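Local coordinates for protein response regulator aspartate phosphatase H (Bacillus subtilis, PDB 3Q15) that dephosphorylates the sporulation phosphotransferase Spo0F and acts on the competence regulator ComA, so that sporulation and competence are kept apart in time, at residues M240-F245 / W269-A274; Q282-G287 / E301-L306; A207-A212 / I223-I228; Q307-E312 / R340-V345. One frame throughout, in Å; residues are numbered along the deposited sequence.

Interaction 1. Residues M240-F245 / W269-A274; sequences MAVEHF and WTLCKA
V242 and T270 bring their backbones nearest where helix 238-255, in the predicted fourth tetratricopeptide repeat, packs near-antiparallel on helix 260-273, in the predicted fifth; the segments run at 153° with axes 10.2 Å apart. T270 faces A241 and V242 with its methyl and F245 with its hydroxyl. That hydroxyl stands beside the backbone N (chi1 -59°), folded back to hydrogen-bond the carbonyl O of G266 one turn earlier, while the methyl is anti to that N. T270 CG2 lies 4.0 Å from V242 CG2 and 4.1 Å from A241 CB; alanine, its bond to CB directed toward the other helix, is small enough for the methyl to pack on it. V242 CG2 also touches L271 CD2 at 3.8 Å, the two side chains nearly perpendicular. T270 OG1 approaches F245 CE2 obliquely to 3.1 Å, a close contact of hydroxyl oxygen with ring carbon. An alanine in place of F245 would probably open a gap beside the T270 hydroxyl and deprive it of its aromatic neighbour. With no hydrogen bond across, the segments are held by packing, largely of apolar groups, and threonine fits because its polar arm is satisfied within its own helix while its methyl serves the interface.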
loop_
_atom_site.group_PDB
_atom_site.type_symbol
_atom_site.label_atom_id
_atom_site.label_comp_id
_atom_site.label_asym_id
_atom_site.label_seq_id
_atom_site.Cartn_x
_atom_site.Cartn_y
_atom_site.Cartn_z
ATOM N N MET A 240 13.824 23.961 -22.682
ATOM C CA MET A 240 12.830 24.343 -21.686
ATOM C C MET A 240 13.386 24.195 -20.272
ATOM O O MET A 240 13.116 25.013 -19.396
ATOM C CB MET A 240 11.562 23.501 -21.846
ATOM C CG MET A 240 10.733 23.870 -23.062
ATOM S SD MET A 240 10.024 25.519 -22.913
ATOM C CE MET A 240 8.753 25.226 -21.690
ATOM N N ALA A 241 14.163 23.141 -20.059
ATOM C CA ALA A 241 14.805 22.917 -18.771
ATOM C C ALA A 241 15.680 24.107 -18.400
ATOM O O ALA A 241 15.531 24.693 -17.327
ATOM C CB ALA A 241 15.628 21.647 -18.805
ATOM N N VAL A 242 16.594 24.465 -19.294
ATOM C CA VAL A 242 17.522 25.554 -19.018
ATOM C C VAL A 242 16.768 26.856 -18.801
ATOM O O VAL A 242 17.124 27.655 -17.936
ATOM C CB VAL A 242 18.542 25.735 -20.154
ATOM C CG1 VAL A 242 19.212 27.099 -20.055
ATOM C CG2 VAL A 242 19.570 24.617 -20.120
ATOM N N GLU A 243 15.719 27.055 -19.589
ATOM C CA GLU A 243 14.892 28.248 -19.481
ATOM C C GLU A 243 14.291 28.379 -18.086
ATOM O O GLU A 243 14.334 29.446 -17.471
ATOM C CB GLU A 243 13.784 28.210 -20.529
ATOM C CG GLU A 243 12.760 29.312 -20.385
ATOM C CD GLU A 243 11.731 29.280 -21.491
ATOM O OE1 GLU A 243 12.064 28.790 -22.592
ATOM O OE2 GLU A 243 10.591 29.737 -21.259
ATOM N N HIS A 244 13.730 27.285 -17.585
ATOM C CA HIS A 244 13.111 27.314 -16.271
ATOM C C HIS A 244 14.141 27.344 -15.148
ATOM O O HIS A 244 13.929 28.007 -14.136
ATOM C CB HIS A 244 12.116 26.164 -16.106
ATOM C CG HIS A 244 10.872 26.333 -16.922
ATOM N ND1 HIS A 244 10.816 26.035 -18.265
ATOM C CD2 HIS A 244 9.641 26.792 -16.586
ATOM C CE1 HIS A 244 9.602 26.289 -18.721
ATOM N NE2 HIS A 244 8.872 26.753 -17.721
ATOM N N PHE A 245 15.258 26.642 -15.328
ATOM C CA PHE A 245 16.336 26.710 -14.346
ATOM C C PHE A 245 16.721 28.166 -14.106
ATOM O O PHE A 245 16.844 28.607 -12.963
ATOM C CB PHE A 245 17.562 25.900 -14.790
ATOM C CG PHE A 245 17.473 24.432 -14.471
ATOM C CD1 PHE A 245 17.265 23.999 -13.168
ATOM C CD2 PHE A 245 17.614 23.484 -15.470
ATOM C CE1 PHE A 245 17.186 22.646 -12.871
ATOM C CE2 PHE A 245 17.537 22.131 -15.183
ATOM C CZ PHE A 245 17.323 21.710 -13.881
ATOM N N TRP A 269 24.265 20.432 -14.491
ATOM C CA TRP A 269 24.141 19.073 -14.997
ATOM C C TRP A 269 23.487 19.083 -16.374
ATOM O O TRP A 269 23.962 18.432 -17.301
ATOM C CB TRP A 269 23.310 18.225 -14.034
ATOM C CG TRP A 269 23.328 16.760 -14.346
ATOM C CD1 TRP A 269 24.344 16.056 -14.925
ATOM C CD2 TRP A 269 22.278 15.817 -14.099
ATOM N NE1 TRP A 269 23.994 14.732 -15.047
ATOM C CE2 TRP A 269 22.730 14.560 -14.550
ATOM C CE3 TRP A 269 21.000 15.912 -13.539
ATOM C CZ2 TRP A 269 21.949 13.408 -14.459
ATOM C CZ3 TRP A 269 20.224 14.766 -13.448
ATOM C CH2 TRP A 269 20.703 13.531 -13.907
ATOM N N THR A 270 22.396 19.831 -16.501
ATOM C CA THR A 270 21.667 19.918 -17.762
ATOM C C THR A 270 22.540 20.481 -18.873
ATOM O O THR A 270 22.500 20.007 -20.006
ATOM C CB THR A 270 20.405 20.789 -17.628
ATOM O OG1 THR A 270 19.549 20.233 -16.623
ATOM C CG2 THR A 270 19.652 20.841 -18.944
ATOM N N LEU A 271 23.327 21.498 -18.542
ATOM C CA LEU A 271 24.215 22.111 -19.512
ATOM C C LEU A 271 25.317 21.144 -19.940
ATOM O O LEU A 271 25.708 21.117 -21.105
ATOM C CB LEU A 271 24.812 23.402 -18.952
ATOM C CG LEU A 271 23.838 24.580 -18.888
ATOM C CD1 LEU A 271 24.476 25.797 -18.231
ATOM C CD2 LEU A 271 23.334 24.921 -20.284
ATOM N N CYS A 272 25.806 20.348 -18.993
ATOM C CA CYS A 272 26.844 19.362 -19.282
ATOM C C CYS A 272 26.335 18.265 -20.214
ATOM O O CYS A 272 27.030 17.850 -21.139
ATOM C CB CYS A 272 27.382 18.741 -17.989
ATOM S SG CYS A 272 28.404 19.852 -16.992
ATOM N N LYS A 273 25.120 17.795 -19.958
ATOM C CA LYS A 273 24.507 16.776 -20.799
ATOM C C LYS A 273 24.200 17.337 -22.182
ATOM O O LYS A 273 24.133 16.594 -23.160
ATOM C CB LYS A 273 23.234 16.236 -20.144
ATOM C CG LYS A 273 23.498 15.302 -18.973
ATOM C CD LYS A 273 22.209 14.822 -18.327
ATOM C CE LYS A 273 21.458 15.969 -17.678
ATOM N NZ LYS A 273 20.332 15.484 -16.834
ATOM N N ALA A 274 24.022 18.652 -22.254
ATOM C CA ALA A 274 23.727 19.322 -23.516
ATOM C C ALA A 274 25.000 19.672 -24.286
ATOM O O ALA A 274 24.940 20.255 -25.372
ATOM C CB ALA A 274 22.898 20.570 -23.267
#

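Interaction 2. Residues Q282-G287 / E301-L306; sequences QFIEEG and ELFLFL
I284 and F303 mark the closest backbone approach of two nearly antiparallel helical segments, inclined at 152° with axes 9.9 Å apart. F303 leaves its backbone in the direction of the opposite helix, and its ring lays one face against that helix's backbone, with the carbonyl O of I284 and the carbonyl carbon of G287 over the face. The ring's far end, CZ, rests 3.8 Å from G287 CA. Glycine suits this site because a CB would project straight into the ring, only 2.3 Å from F303 CZ. I284 and F303 lie alongside one another, pointing opposite ways, so that CG2 of I284 touches F303 CD1 at 3.7 Å. The longer arm of I284 goes elsewhere: CG1 is anti to the carbonyl carbon (chi1 -65°) and the chain extends until CD1 packs 3.9 Å from L306 CB. A beta-branched isoleucine thus serves two partners one turn apart on the other helix. Replacing F303 by an alanine would probably leave G287 and the CG2 methyl of I284 facing a gap where the ring had been. I284 also touches S268 of helix 260-273, while L302 and F305 pack on C338 of helix 332-348. The pair, whose helix 277-290 belongs to the predicted fifth repeat, thus lies in the helical array of the tetratricopeptide domain, between helices 260-273 and 332-348.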
loop_
_atom_site.group_PDB
_atom_site.type_symbol
_atom_site.label_atom_id
_atom_site.label_comp_id
_atom_site.label_asym_id
_atom_site.label_seq_id
_atom_site.Cartn_x
_atom_site.Cartn_y
_atom_site.Cartn_z
ATOM N N GLN A 282 30.864 27.531 -15.210
ATOM C CA GLN A 282 30.623 28.820 -14.581
ATOM C C GLN A 282 29.644 28.693 -13.418
ATOM O O GLN A 282 29.889 29.212 -12.330
ATOM C CB GLN A 282 30.081 29.817 -15.604
ATOM C CG GLN A 282 29.426 31.038 -14.983
ATOM C CD GLN A 282 28.696 31.885 -16.004
ATOM O OE1 GLN A 282 27.545 32.275 -15.795
ATOM N NE2 GLN A 282 29.363 32.178 -17.116
ATOM N N PHE A 283 28.534 28.002 -13.653
ATOM C CA PHE A 283 27.508 27.865 -12.629
ATOM C C PHE A 283 27.920 26.852 -11.567
ATOM O O PHE A 283 27.461 26.919 -10.427
ATOM C CB PHE A 283 26.152 27.502 -13.251
ATOM C CG PHE A 283 25.615 28.550 -14.193
ATOM C CD1 PHE A 283 25.209 29.786 -13.716
ATOM C CD2 PHE A 283 25.517 28.298 -15.554
ATOM C CE1 PHE A 283 24.717 30.755 -14.576
ATOM C CE2 PHE A 283 25.024 29.262 -16.420
ATOM C CZ PHE A 283 24.624 30.492 -15.930
ATOM N N ILE A 284 28.792 25.922 -11.940
ATOM C CA ILE A 284 29.344 24.972 -10.984
ATOM C C ILE A 284 30.203 25.684 -9.944
ATOM O O ILE A 284 30.034 25.482 -8.743
ATOM C CB ILE A 284 30.203 23.903 -11.674
ATOM C CG1 ILE A 284 29.339 23.036 -12.589
ATOM C CG2 ILE A 284 30.905 23.046 -10.634
ATOM C CD1 ILE A 284 30.137 22.058 -13.417
ATOM N N GLU A 285 31.127 26.518 -10.411
ATOM C CA GLU A 285 31.972 27.284 -9.504
ATOM C C GLU A 285 31.128 28.241 -8.672
ATOM O O GLU A 285 31.442 28.511 -7.514
ATOM C CB GLU A 285 33.047 28.058 -10.273
ATOM C CG GLU A 285 34.115 27.182 -10.910
ATOM C CD GLU A 285 35.245 27.993 -11.524
ATOM O OE1 GLU A 285 36.331 27.421 -11.757
ATOM O OE2 GLU A 285 35.046 29.201 -11.775
ATOM N N GLU A 286 30.055 28.751 -9.268
ATOM C CA GLU A 286 29.167 29.671 -8.569
ATOM C C GLU A 286 28.447 28.965 -7.428
ATOM O O GLU A 286 28.307 29.516 -6.338
ATOM C CB GLU A 286 28.152 30.288 -9.537
ATOM C CG GLU A 286 27.185 31.265 -8.882
ATOM C CD GLU A 286 26.219 31.899 -9.874
ATOM O OE1 GLU A 286 25.108 32.278 -9.452
ATOM O OE2 GLU A 286 26.568 32.026 -11.068
ATOM N N GLY A 287 27.996 27.740 -7.683
ATOM C CA GLY A 287 27.294 26.961 -6.678
ATOM C C GLY A 287 28.189 26.543 -5.525
ATOM O O GLY A 287 27.749 26.484 -4.377
ATOM N N GLU A 301 29.515 17.531 -3.202
ATOM C CA GLU A 301 30.081 16.336 -3.822
ATOM C C GLU A 301 29.535 16.113 -5.230
ATOM O O GLU A 301 30.234 15.602 -6.105
ATOM C CB GLU A 301 29.830 15.102 -2.952
ATOM C CG GLU A 301 30.813 14.933 -1.798
ATOM C CD GLU A 301 30.554 15.889 -0.648
ATOM O OE1 GLU A 301 31.438 16.017 0.227
ATOM O OE2 GLU A 301 29.467 16.505 -0.609
ATOM N N LEU A 302 28.280 16.493 -5.439
ATOM C CA LEU A 302 27.678 16.434 -6.767
ATOM C C LEU A 302 28.330 17.452 -7.706
ATOM O O LEU A 302 28.571 17.166 -8.878
ATOM C CB LEU A 302 26.164 16.669 -6.698
ATOM C CG LEU A 302 25.248 15.552 -6.187
ATOM C CD1 LEU A 302 25.602 14.220 -6.831
ATOM C CD2 LEU A 302 25.313 15.448 -4.679
ATOM N N PHE A 303 28.614 18.643 -7.188
ATOM C CA PHE A 303 29.296 19.653 -7.984
ATOM C C PHE A 303 30.674 19.158 -8.376
ATOM O O PHE A 303 31.072 19.264 -9.535
ATOM C CB PHE A 303 29.417 20.974 -7.228
ATOM C CG PHE A 303 28.224 21.874 -7.383
ATOM C CD1 PHE A 303 27.875 22.378 -8.627
ATOM C CD2 PHE A 303 27.462 22.232 -6.285
ATOM C CE1 PHE A 303 26.777 23.215 -8.774
ATOM C CE2 PHE A 303 26.363 23.069 -6.423
ATOM C CZ PHE A 303 26.019 23.561 -7.671
ATOM N N LEU A 304 31.402 18.615 -7.407
ATOM C CA LEU A 304 32.752 18.129 -7.661
ATOM C C LEU A 304 32.750 16.991 -8.680
ATOM O O LEU A 304 33.682 16.859 -9.475
ATOM C CB LEU A 304 33.423 17.692 -6.359
ATOM C CG LEU A 304 33.746 18.833 -5.392
ATOM C CD1 LEU A 304 34.263 18.294 -4.065
ATOM C CD2 LEU A 304 34.750 19.795 -6.020
ATOM N N PHE A 305 31.702 16.172 -8.661
ATOM C CA PHE A 305 31.602 15.079 -9.619
ATOM C C PHE A 305 31.390 15.591 -11.042
ATOM O O PHE A 305 31.939 15.042 -11.999
ATOM C CB PHE A 305 30.488 14.102 -9.248
ATOM C CG PHE A 305 30.378 12.945 -10.196
ATOM C CD1 PHE A 305 31.173 11.821 -10.031
ATOM C CD2 PHE A 305 29.504 12.991 -11.270
ATOM C CE1 PHE A 305 31.089 10.756 -10.910
ATOM C CE2 PHE A 305 29.415 11.928 -12.152
ATOM C CZ PHE A 305 30.211 10.810 -11.971
ATOM N N LEU A 306 30.582 16.638 -11.173
ATOM C CA LEU A 306 30.346 17.258 -12.469
ATOM C C LEU A 306 31.648 17.755 -13.069
ATOM O O LEU A 306 31.935 17.510 -14.242
ATOM C CB LEU A 306 29.363 18.423 -12.346
ATOM C CG LEU A 306 27.892 18.064 -12.197
ATOM C CD1 LEU A 306 27.040 19.318 -12.296
ATOM C CD2 LEU A 306 27.498 17.061 -13.264
#

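Interaction 3. Residues A207-A212 / I223-I228; sequences AALELA and ISLLNI
The hydroxyl OG of S224 is buried against the backbone of A208 and L209, yet its hydrogen bond goes to the carbonyl O of F220, one turn back in its own helix. With OG beside the backbone N and anti to the carbonyl carbon (chi1 -62°), the oxygen can make that bond while lying 3.8 Å from L209 CA. S224 CB, at 3.7 Å from the same CA, touches the opposite backbone too. The contact joins successive helices: 198-214, in the predicted third tetratricopeptide repeat, and 218-235, in the predicted fourth. Serine suits the spot because it is small: the helix axes come within 8.9 Å, and the CA atoms of L209 and S224 are only 5.1 Å apart. The segments run nearly antiparallel, at 162°. A208 CB is 4.1 Å from S224 OG, and A212 CB is about as near. L209 supplies the bulk. Its CG is swung anti to the backbone N (chi1 173°), which carries the two methyls past S224 to L225 and I228. L209 CD2 meets L225 CD2 at 3.7 Å and I228 CD1 at 3.6 Å, the leucine lying roughly perpendicular to the isoleucine, while CD1 adds a further contact with L225. The one polar side chain at the interface is therefore satisfied without a partner across it, and the helices adhere through small residues that allow close approach and a leucine whose methyls fit into the corner formed by L225 and I228.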
loop_
_atom_site.group_PDB
_atom_site.type_symbol
_atom_site.label_atom_id
_atom_site.label_comp_id
_atom_site.label_asym_id
_atom_site.label_seq_id
_atom_site.Cartn_x
_atom_site.Cartn_y
_atom_site.Cartn_z
ATOM N N ALA A 207 0.288 23.663 -12.406
ATOM C CA ALA A 207 -0.795 24.139 -11.550
ATOM C C ALA A 207 -0.225 24.653 -10.236
ATOM O O ALA A 207 -0.678 25.662 -9.702
ATOM C CB ALA A 207 -1.801 23.027 -11.292
ATOM N N ALA A 208 0.781 23.954 -9.720
ATOM C CA ALA A 208 1.449 24.385 -8.500
ATOM C C ALA A 208 2.102 25.748 -8.699
ATOM O O ALA A 208 1.993 26.626 -7.846
ATOM C CB ALA A 208 2.480 23.355 -8.054
ATOM N N LEU A 209 2.780 25.923 -9.830
ATOM C CA LEU A 209 3.404 27.204 -10.136
ATOM C C LEU A 209 2.374 28.332 -10.160
ATOM O O LEU A 209 2.584 29.384 -9.557
ATOM C CB LEU A 209 4.152 27.153 -11.472
ATOM C CG LEU A 209 4.705 28.498 -11.968
ATOM C CD1 LEU A 209 5.677 29.093 -10.957
ATOM C CD2 LEU A 209 5.370 28.359 -13.332
ATOM N N GLU A 210 1.267 28.110 -10.863
ATOM C CA GLU A 210 0.224 29.126 -10.985
ATOM C C GLU A 210 -0.368 29.484 -9.628
ATOM O O GLU A 210 -0.564 30.657 -9.316
ATOM C CB GLU A 210 -0.883 28.672 -11.942
ATOM C CG GLU A 210 -0.751 29.233 -13.352
ATOM C CD GLU A 210 -2.096 29.438 -14.034
ATOM O OE1 GLU A 210 -2.989 28.578 -13.879
ATOM O OE2 GLU A 210 -2.261 30.469 -14.722
ATOM N N LEU A 211 -0.648 28.466 -8.824
ATOM C CA LEU A 211 -1.210 28.681 -7.499
ATOM C C LEU A 211 -0.234 29.465 -6.625
ATOM O O LEU A 211 -0.623 30.404 -5.928
ATOM C CB LEU A 211 -1.551 27.340 -6.848
ATOM C CG LEU A 211 -2.278 27.395 -5.507
ATOM C CD1 LEU A 211 -3.564 28.202 -5.626
ATOM C CD2 LEU A 211 -2.562 25.988 -5.010
ATOM N N ALA A 212 1.038 29.076 -6.681
ATOM C CA ALA A 212 2.092 29.719 -5.899
ATOM C C ALA A 212 2.254 31.199 -6.235
ATOM O O ALA A 212 2.568 32.010 -5.365
ATOM C CB ALA A 212 3.414 28.985 -6.089
ATOM N N ILE A 223 10.597 27.021 -6.107
ATOM C CA ILE A 223 10.589 25.563 -6.052
ATOM C C ILE A 223 9.799 24.969 -7.211
ATOM O O ILE A 223 10.230 23.994 -7.827
ATOM C CB ILE A 223 10.015 25.039 -4.719
ATOM C CG1 ILE A 223 10.914 25.454 -3.552
ATOM C CG2 ILE A 223 9.881 23.528 -4.760
ATOM C CD1 ILE A 223 10.359 25.093 -2.188
ATOM N N SER A 224 8.645 25.563 -7.505
ATOM C CA SER A 224 7.815 25.116 -8.624
ATOM C C SER A 224 8.573 25.206 -9.941
ATOM O O SER A 224 8.517 24.290 -10.766
ATOM C CB SER A 224 6.532 25.947 -8.714
ATOM O OG SER A 224 5.744 25.799 -7.542
ATOM N N LEU A 225 9.272 26.319 -10.134
ATOM C CA LEU A 225 10.037 26.550 -11.353
ATOM C C LEU A 225 11.180 25.547 -11.461
ATOM O O LEU A 225 11.483 25.046 -12.544
ATOM C CB LEU A 225 10.578 27.980 -11.374
ATOM C CG LEU A 225 9.557 29.099 -11.598
ATOM C CD1 LEU A 225 10.172 30.461 -11.306
ATOM C CD2 LEU A 225 9.014 29.053 -13.023
ATOM N N LEU A 226 11.808 25.258 -10.327
ATOM C CA LEU A 226 12.866 24.258 -10.266
ATOM C C LEU A 226 12.323 22.879 -10.621
ATOM O O LEU A 226 12.928 22.140 -11.398
ATOM C CB LEU A 226 13.482 24.230 -8.869
ATOM C CG LEU A 226 14.503 23.126 -8.594
ATOM C CD1 LEU A 226 15.653 23.196 -9.584
ATOM C CD2 LEU A 226 15.011 23.242 -7.171
ATOM N N ASN A 227 11.175 22.538 -10.045
ATOM C CA ASN A 227 10.537 21.258 -10.316
ATOM C C ASN A 227 10.152 21.109 -11.783
ATOM O O ASN A 227 10.321 20.041 -12.371
ATOM C CB ASN A 227 9.322 21.060 -9.404
ATOM C CG ASN A 227 9.719 20.804 -7.961
ATOM O OD1 ASN A 227 10.877 20.514 -7.674
ATOM N ND2 ASN A 227 8.759 20.900 -7.050
ATOM N N ILE A 228 9.643 22.186 -12.370
ATOM C CA ILE A 228 9.332 22.202 -13.793
ATOM C C ILE A 228 10.594 21.971 -14.625
ATOM O O ILE A 228 10.590 21.168 -15.559
ATOM C CB ILE A 228 8.668 23.531 -14.209
ATOM C CG1 ILE A 228 7.315 23.682 -13.511
ATOM C CG2 ILE A 228 8.494 23.595 -15.716
ATOM C CD1 ILE A 228 6.637 25.001 -13.769
#

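Interaction 4. Residues Q307-E312 / R340-V345; sequences QAVYKE and RSAAAV
Within the tetratricopeptide-type helical array, V309 and Y310, near the C-terminal end of helix 299-310, pack against helix 332-348, in the part predicted to belong to the sixth repeat. The bond from CA to CB of V309 is directed toward that helix. CG1 sits between N and C (chi1 76°), which puts CG2 anti to N and onto A342, 3.7 Å from its CA and 4.0 Å from its CB. An alanine suits that place, since its backbone is the surface on which the valine methyl rests. V345 meets the first segment with both branches. Its CG1, anti to the backbone N (chi1 173°), comes 3.3 Å from the carbonyl O of V309, while CG2 fits between V309 CG2, at 3.8 Å, and Y310 CE2, at 3.7 Å. The methyl meets the tyrosine ring obliquely. Y310 also packs on W269 and C272 of helix 260-273, and its length lets it span from V345 to S341. No hydrogen bond joins the two segments: S341 OG bonds the carbonyl O of A337 in its own helix, and the phenol reaches the serine by packing alone, Y310 OH lying 3.9 Å from S341 CB.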
loop_
_atom_site.group_PDB
_atom_site.type_symbol
_atom_site.label_atom_id
_atom_site.label_comp_id
_atom_site.label_asym_id
_atom_site.label_seq_id
_atom_site.Cartn_x
_atom_site.Cartn_y
_atom_site.Cartn_z
ATOM N N GLN A 307 32.430 18.467 -12.264
ATOM C CA GLN A 307 33.712 18.982 -12.720
ATOM C C GLN A 307 34.593 17.848 -13.210
ATOM O O GLN A 307 35.227 17.951 -14.258
ATOM C CB GLN A 307 34.434 19.718 -11.592
ATOM C CG GLN A 307 33.874 21.084 -11.263
ATOM C CD GLN A 307 34.752 21.834 -10.282
ATOM O OE1 GLN A 307 35.546 21.231 -9.560
ATOM N NE2 GLN A 307 34.622 23.154 -10.257
ATOM N N ALA A 308 34.624 16.765 -12.441
ATOM C CA ALA A 308 35.566 15.678 -12.683
ATOM C C ALA A 308 35.237 14.869 -13.932
ATOM O O ALA A 308 36.135 14.477 -14.680
ATOM C CB ALA A 308 35.648 14.766 -11.465
ATOM N N VAL A 309 33.951 14.626 -14.159
ATOM C CA VAL A 309 33.532 13.717 -15.220
ATOM C C VAL A 309 33.331 14.409 -16.569
ATOM O O VAL A 309 33.498 13.781 -17.614
ATOM C CB VAL A 309 32.253 12.940 -14.834
ATOM C CG1 VAL A 309 31.031 13.834 -14.945
ATOM C CG2 VAL A 309 32.095 11.710 -15.711
ATOM N N TYR A 310 32.980 15.694 -16.543
ATOM C CA TYR A 310 32.758 16.453 -17.776
ATOM C C TYR A 310 33.970 17.294 -18.176
ATOM O O TYR A 310 33.928 18.021 -19.168
ATOM C CB TYR A 310 31.503 17.331 -17.673
ATOM C CG TYR A 310 30.222 16.532 -17.644
ATOM C CD1 TYR A 310 29.537 16.322 -16.455
ATOM C CD2 TYR A 310 29.708 15.970 -18.805
ATOM C CE1 TYR A 310 28.371 15.574 -16.424
ATOM C CE2 TYR A 310 28.545 15.224 -18.785
ATOM C CZ TYR A 310 27.880 15.030 -17.591
ATOM O OH TYR A 310 26.721 14.287 -17.565
ATOM N N LYS A 311 35.040 17.195 -17.394
ATOM C CA LYS A 311 36.297 17.868 -17.701
ATOM C C LYS A 311 36.863 17.332 -19.014
ATOM O O LYS A 311 36.659 16.164 -19.345
ATOM C CB LYS A 311 37.289 17.636 -16.557
ATOM C CG LYS A 311 38.677 18.208 -16.768
ATOM C CD LYS A 311 39.553 17.961 -15.544
ATOM C CE LYS A 311 40.986 18.437 -15.763
ATOM N NZ LYS A 311 41.704 17.640 -16.799
ATOM N N GLU A 312 37.563 18.181 -19.763
ATOM C CA GLU A 312 38.153 17.763 -21.035
ATOM C C GLU A 312 38.798 16.386 -20.901
ATOM O O GLU A 312 38.503 15.474 -21.671
ATOM C CB GLU A 312 39.181 18.783 -21.527
ATOM C CG GLU A 312 39.754 18.459 -22.901
ATOM C CD GLU A 312 40.868 19.402 -23.314
ATOM O OE1 GLU A 312 41.322 19.318 -24.475
ATOM O OE2 GLU A 312 41.294 20.225 -22.478
ATOM N N ARG A 340 25.849 6.619 -13.743
ATOM C CA ARG A 340 25.119 6.691 -14.997
ATOM C C ARG A 340 25.786 7.716 -15.901
ATOM O O ARG A 340 26.032 7.459 -17.080
ATOM C CB ARG A 340 23.657 7.072 -14.758
ATOM C CG ARG A 340 22.764 5.923 -14.292
ATOM C CD ARG A 340 21.336 6.411 -14.070
ATOM N NE ARG A 340 20.416 5.366 -13.618
ATOM C CZ ARG A 340 19.647 4.647 -14.430
ATOM N NH1 ARG A 340 19.694 4.853 -15.739
ATOM N NH2 ARG A 340 18.830 3.726 -13.935
ATOM N N SER A 341 26.085 8.879 -15.336
ATOM C CA SER A 341 26.723 9.949 -16.089
ATOM C C SER A 341 28.085 9.510 -16.609
ATOM O O SER A 341 28.364 9.630 -17.801
ATOM C CB SER A 341 26.859 11.203 -15.228
ATOM O OG SER A 341 25.596 11.558 -14.683
ATOM N N ALA A 342 28.923 8.993 -15.713
ATOM C CA ALA A 342 30.268 8.562 -16.086
ATOM C C ALA A 342 30.240 7.565 -17.244
ATOM O O ALA A 342 31.060 7.642 -18.155
ATOM C CB ALA A 342 30.995 7.975 -14.879
ATOM N N ALA A 343 29.292 6.634 -17.207
ATOM C CA ALA A 343 29.172 5.632 -18.261
ATOM C C ALA A 343 28.889 6.282 -19.611
ATOM O O ALA A 343 29.425 5.858 -20.633
ATOM C CB ALA A 343 28.091 4.625 -17.921
ATOM N N ALA A 344 28.043 7.307 -19.609
ATOM C CA ALA A 344 27.684 8.000 -20.842
ATOM C C ALA A 344 28.855 8.819 -21.379
ATOM O O ALA A 344 29.106 8.851 -22.587
ATOM C CB ALA A 344 26.470 8.893 -20.617
ATOM N N VAL A 345 29.573 9.478 -20.477
ATOM C CA VAL A 345 30.741 10.258 -20.868
ATOM C C VAL A 345 31.801 9.373 -21.523
ATOM O O VAL A 345 32.336 9.715 -22.575
ATOM C CB VAL A 345 31.354 11.011 -19.670
ATOM C CG1 VAL A 345 32.674 11.671 -20.064
ATOM C CG2 VAL A 345 30.372 12.043 -19.134
#

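Followed from the N terminus, interaction 3 closes first, with ten residues between its segments, mostly helical, joining the successive helices 198-214 and 218-235. Interaction 1 then joins helix 238-255 to helix 260-273, interaction 2 joins helix 277-290 to helix 299-310, and interaction 4 ties that same helix to helix 332-348, skipping helix 316-328 in the chain. The loops follow in series; none nests in or crosses another. H244 and F245 touch I228 and L226, linking interactions 3 and 1. W269 packs on L306 and L271 on F283 to connect interactions 1 and 2, interactions 1 and 4 meet where W269 and C272 pack on Y310, and interactions 2 and 4 where I284 touches Q307.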